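Local atomic coordinates of CmeC (Campylobacter jejuni, PDB entry 4MT4), a protein that forms a trimeric outer membrane channel and probably serves as the exit duct of an efflux transport system. Residues Ile399-Tyr404 against Gln412-Ala417; Arg188-Lys193 against Gly197-Tyr202. All coordinates share one frame; numbering follows the deposited sequence.

How the contacts relate
Following the chain from the N terminus, contact 2 comes first: it closes the tight turn between helix 129-195 and helix 201-236, with three residues between its segments. Strands and further helices follow before contact 1 joins the end of helix 339-405 to the start of helix 411-445 across seven residues. The two lie in series, neither nested nor crossed, each at the end of a helical hairpin from a different half of the subunit. The centres of contact 1 and contact 2 are about 17 Å apart. They touch where Tyr404 OH packs 3.6 Å from Asn190 ND2. Between subunits, Arg403 makes a cation-pi contact with Tyr202 of a neighbouring subunit.

Contact 1: Ile399-Tyr404 against Gln412-Ala417; sequences IAKERY and QDYLEA
Ala400 and Tyr414 mark the closest approach of the two backbones, their CA atoms 5.9 Å apart, where the helical segments run nearly antiparallel at 158° with axes 9.5 Å apart. They form the end of an alpha-helical hairpin, helix 339-405 turning back into helix 411-445, in the long helical barrel of the outer membrane factor family. On one flank the methyls of Ala400 and Ala417 meet, CB to CB 3.9 Å. The other flank is aromatic. Tyr404 and Tyr414 form an offset stack, centroids 4.7 Å apart and planes at 8°, each ring covering part of one face of the other near its rim. With CG anti to the backbone N (chi1 169°), the Tyr414 ring reaches across the flank of the opposing helix and packs against its main chain at Ala400 and Lys401: CD1 comes obliquely to within 3.7 Å of Ala400 O, an oxygen already bonded to the Tyr404 N-H of its own helix. Ile186 of helix 129-195 also packs against Tyr414. Lys401 lies alongside Tyr414, pointing the same way, and contributes its aliphatic stem: its CB rests 3.7 Å from Tyr414 CE1, and its CG 4.0 Å from Tyr414 OH.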
# COMPACT_ATOMS: atom_id res chain seq x y z
N ILE B 399 -6.24 51.41 -12.94
CA ILE B 399 -7.05 52.58 -12.66
C ILE B 399 -6.98 52.94 -11.18
O ILE B 399 -6.91 54.12 -10.81
CB ILE B 399 -8.53 52.37 -13.06
CG1 ILE B 399 -8.63 52.00 -14.54
CG2 ILE B 399 -9.35 53.61 -12.77
CD1 ILE B 399 -10.04 51.70 -14.99
N ALA B 400 -6.98 51.92 -10.33
CA ALA B 400 -6.96 52.12 -8.88
C ALA B 400 -5.64 52.75 -8.42
O ALA B 400 -5.60 53.46 -7.42
CB ALA B 400 -7.19 50.81 -8.16
N LYS B 401 -4.57 52.48 -9.16
CA LYS B 401 -3.27 53.05 -8.83
C LYS B 401 -3.22 54.53 -9.19
O LYS B 401 -2.67 55.34 -8.44
CB LYS B 401 -2.14 52.30 -9.55
CG LYS B 401 -0.77 52.94 -9.35
CD LYS B 401 0.33 52.14 -10.02
CE LYS B 401 1.64 52.92 -10.04
NZ LYS B 401 2.01 53.40 -8.69
N GLU B 402 -3.80 54.87 -10.34
CA GLU B 402 -3.88 56.26 -10.78
C GLU B 402 -4.65 57.12 -9.79
O GLU B 402 -4.27 58.25 -9.50
CB GLU B 402 -4.53 56.34 -12.17
CG GLU B 402 -3.74 55.67 -13.28
CD GLU B 402 -4.53 55.56 -14.57
OE1 GLU B 402 -5.76 55.77 -14.54
OE2 GLU B 402 -3.92 55.26 -15.62
N ARG B 403 -5.74 56.56 -9.27
CA ARG B 403 -6.61 57.27 -8.34
C ARG B 403 -5.97 57.42 -6.96
O ARG B 403 -6.13 58.44 -6.30
CB ARG B 403 -7.96 56.56 -8.22
CG ARG B 403 -8.75 56.53 -9.52
CD ARG B 403 -10.13 55.90 -9.32
NE ARG B 403 -10.94 56.00 -10.52
CZ ARG B 403 -12.20 55.58 -10.61
NH1 ARG B 403 -12.79 55.03 -9.56
NH2 ARG B 403 -12.87 55.71 -11.75
N TYR B 404 -5.26 56.38 -6.52
CA TYR B 404 -4.59 56.43 -5.23
C TYR B 404 -3.46 57.45 -5.22
O TYR B 404 -3.21 58.10 -4.21
CB TYR B 404 -4.04 55.05 -4.86
CG TYR B 404 -3.13 55.07 -3.65
CD1 TYR B 404 -3.65 55.09 -2.36
CD2 TYR B 404 -1.74 55.08 -3.79
CE1 TYR B 404 -2.82 55.12 -1.25
CE2 TYR B 404 -0.91 55.11 -2.69
CZ TYR B 404 -1.45 55.12 -1.42
OH TYR B 404 -0.63 55.15 -0.32
N GLN B 412 -6.55 51.32 1.64
CA GLN B 412 -7.20 50.03 1.83
C GLN B 412 -7.83 49.51 0.54
O GLN B 412 -7.64 48.34 0.18
CB GLN B 412 -8.27 50.14 2.92
CG GLN B 412 -9.10 48.89 3.11
CD GLN B 412 -10.16 49.07 4.18
OE1 GLN B 412 -10.14 50.03 4.94
NE2 GLN B 412 -11.10 48.13 4.24
N ASP B 413 -8.56 50.37 -0.15
CA ASP B 413 -9.17 50.01 -1.42
C ASP B 413 -8.11 49.73 -2.48
O ASP B 413 -8.30 48.88 -3.36
CB ASP B 413 -10.11 51.12 -1.91
CG ASP B 413 -11.47 51.06 -1.24
OD1 ASP B 413 -11.60 50.39 -0.19
OD2 ASP B 413 -12.42 51.69 -1.75
N TYR B 414 -6.99 50.44 -2.40
CA TYR B 414 -5.90 50.27 -3.36
C TYR B 414 -5.18 48.94 -3.15
O TYR B 414 -4.89 48.23 -4.11
CB TYR B 414 -4.92 51.43 -3.26
CG TYR B 414 -3.64 51.21 -4.04
CD1 TYR B 414 -3.66 51.07 -5.42
CD2 TYR B 414 -2.41 51.14 -3.39
CE1 TYR B 414 -2.49 50.87 -6.13
CE2 TYR B 414 -1.24 50.94 -4.09
CZ TYR B 414 -1.29 50.80 -5.47
OH TYR B 414 -0.12 50.60 -6.18
N LEU B 415 -4.90 48.61 -1.89
CA LEU B 415 -4.24 47.35 -1.55
C LEU B 415 -5.11 46.15 -1.93
O LEU B 415 -4.61 45.11 -2.35
CB LEU B 415 -3.91 47.30 -0.06
CG LEU B 415 -2.88 48.31 0.45
CD1 LEU B 415 -2.66 48.14 1.94
CD2 LEU B 415 -1.57 48.18 -0.31
N GLU B 416 -6.42 46.32 -1.77
CA GLU B 416 -7.38 45.27 -2.11
C GLU B 416 -7.39 44.98 -3.60
O GLU B 416 -7.36 43.82 -4.02
CB GLU B 416 -8.78 45.65 -1.63
CG GLU B 416 -9.88 44.74 -2.14
CD GLU B 416 -11.26 45.17 -1.68
OE1 GLU B 416 -11.38 45.74 -0.58
OE2 GLU B 416 -12.23 44.94 -2.43
N ALA B 417 -7.44 46.04 -4.41
CA ALA B 417 -7.47 45.90 -5.86
C ALA B 417 -6.20 45.23 -6.37
O ALA B 417 -6.23 44.44 -7.31
CB ALA B 417 -7.65 47.26 -6.52

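Contact 2: Arg188-Lys193 against Gly197-Tyr202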
# COMPACT_ATOMS: atom_id res chain seq x y z
N ARG B 188 7.55 51.74 2.34
CA ARG B 188 8.64 52.71 2.44
C ARG B 188 8.12 54.13 2.24
O ARG B 188 8.54 55.06 2.93
CB ARG B 188 9.73 52.41 1.42
CG ARG B 188 11.01 53.20 1.63
CD ARG B 188 11.92 53.10 0.42
NE ARG B 188 11.35 53.77 -0.75
CZ ARG B 188 11.57 55.04 -1.06
NH1 ARG B 188 12.35 55.79 -0.29
NH2 ARG B 188 11.01 55.58 -2.13
N ILE B 189 7.19 54.29 1.30
CA ILE B 189 6.58 55.58 1.04
C ILE B 189 5.73 56.03 2.23
O ILE B 189 5.83 57.17 2.68
CB ILE B 189 5.70 55.54 -0.23
CG1 ILE B 189 6.55 55.27 -1.46
CG2 ILE B 189 4.94 56.85 -0.39
CD1 ILE B 189 7.65 56.28 -1.69
N ASN B 190 4.91 55.12 2.74
CA ASN B 190 4.04 55.42 3.87
C ASN B 190 4.81 55.61 5.17
O ASN B 190 4.31 56.24 6.10
CB ASN B 190 2.98 54.32 4.04
CG ASN B 190 1.81 54.50 3.10
OD1 ASN B 190 0.80 55.10 3.46
ND2 ASN B 190 1.94 53.98 1.88
N ASP B 191 6.02 55.06 5.24
CA ASP B 191 6.85 55.23 6.42
C ASP B 191 7.49 56.62 6.42
O ASP B 191 7.66 57.22 7.48
CB ASP B 191 7.93 54.15 6.48
CG ASP B 191 8.72 54.18 7.78
OD1 ASP B 191 8.10 54.29 8.86
OD2 ASP B 191 9.97 54.10 7.72
N GLU B 192 7.85 57.11 5.24
CA GLU B 192 8.41 58.45 5.11
C GLU B 192 7.35 59.51 5.39
O GLU B 192 7.60 60.48 6.10
CB GLU B 192 9.02 58.66 3.72
CG GLU B 192 10.22 57.77 3.42
CD GLU B 192 10.82 58.05 2.05
OE1 GLU B 192 10.40 59.04 1.41
OE2 GLU B 192 11.72 57.29 1.63
N LYS B 193 6.17 59.32 4.81
CA LYS B 193 5.06 60.24 5.00
C LYS B 193 4.64 60.32 6.47
O LYS B 193 4.19 61.37 6.94
CB LYS B 193 3.86 59.82 4.15
CG LYS B 193 3.98 60.17 2.67
CD LYS B 193 2.66 59.93 1.95
CE LYS B 193 2.72 60.40 0.51
NZ LYS B 193 1.40 60.25 -0.16
N GLY B 197 4.35 63.42 9.11
CA GLY B 197 2.95 63.62 9.47
C GLY B 197 1.99 63.68 8.30
O GLY B 197 0.96 64.35 8.37
N ALA B 198 2.31 62.98 7.22
CA ALA B 198 1.47 62.99 6.02
C ALA B 198 0.49 61.82 6.01
O ALA B 198 -0.52 61.86 5.30
CB ALA B 198 2.33 62.97 4.77
N VAL B 199 0.78 60.78 6.78
CA VAL B 199 -0.15 59.67 6.95
C VAL B 199 -0.29 59.32 8.43
O VAL B 199 0.61 59.60 9.23
CB VAL B 199 0.29 58.41 6.17
CG1 VAL B 199 0.33 58.69 4.67
CG2 VAL B 199 1.63 57.91 6.66
N GLY B 200 -1.42 58.72 8.78
CA GLY B 200 -1.69 58.37 10.16
C GLY B 200 -1.17 56.99 10.54
O GLY B 200 -0.67 56.25 9.69
N GLU B 201 -1.28 56.66 11.82
CA GLU B 201 -0.84 55.37 12.33
C GLU B 201 -1.66 54.24 11.72
O GLU B 201 -1.16 53.13 11.53
CB GLU B 201 -0.95 55.33 13.86
CG GLU B 201 -0.49 54.03 14.49
CD GLU B 201 -0.66 54.03 16.00
OE1 GLU B 201 -1.19 55.03 16.54
OE2 GLU B 201 -0.26 53.04 16.64
N TYR B 202 -2.92 54.53 11.41
CA TYR B 202 -3.82 53.54 10.84
C TYR B 202 -3.38 53.10 9.45
O TYR B 202 -3.35 51.91 9.15
CB TYR B 202 -5.24 54.10 10.79
CG TYR B 202 -6.30 53.09 10.38
CD1 TYR B 202 -6.78 52.15 11.29
CD2 TYR B 202 -6.82 53.08 9.10
CE1 TYR B 202 -7.74 51.23 10.93
CE2 TYR B 202 -7.78 52.16 8.72
CZ TYR B 202 -8.24 51.24 9.64
OH TYR B 202 -9.20 50.33 9.28
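Lys193 O is the polar focus of the turn, receiving the backbone N-H of Ala198 almost straight on, at 163°. The modelled separation of Ala198 N from Lys193 O, 2.5 Å, is very short, and its exact value is doubtful. Val199 N adds a weak, more bent bond to the same carbonyl oxygen, 3.5 Å from Lys193 O, so two successive amides converge on one acceptor. Within helix 129-195, Arg188 and Glu192 form a salt bridge one turn apart, and Arg188 has a second acidic partner in Glu185. The carbonyl of Lys193 is caught by a Schellman motif: Gly197, with its positive phi of 81°, is the first residue to leave helical geometry, and the chain swings back over the last turn. Gly200 then takes the N-cap position of helix 201-236, completing the hairpin bend. Glu201, in the first turn of the new helix, forms a salt bridge with Arg395 of a neighbouring subunit. Next to the Lys193 carbonyl, Ala198 and Val199 close on the helix end. Ala198 CB sits 3.6 Å from Lys193 CB, and the extended lysine chain carries its end away from the turn, leaving the aliphatic part as the packing surface. Val199 lies across that stem, CG1 3.7 Å from Lys193 CB and 3.8 Å from Lys193 CD. Its other methyl, flanked by both main-chain bonds of the valine, brings Val199 CG2 to 3.2 Å from Asn190 O, a close contact as modelled. Asn190 crosses Val199 at about a right angle: its side-chain ND2 is hydrogen-bonded to Ile186 O, consistent with OD1 facing the valine, 3.8 Å from Val199 CG1.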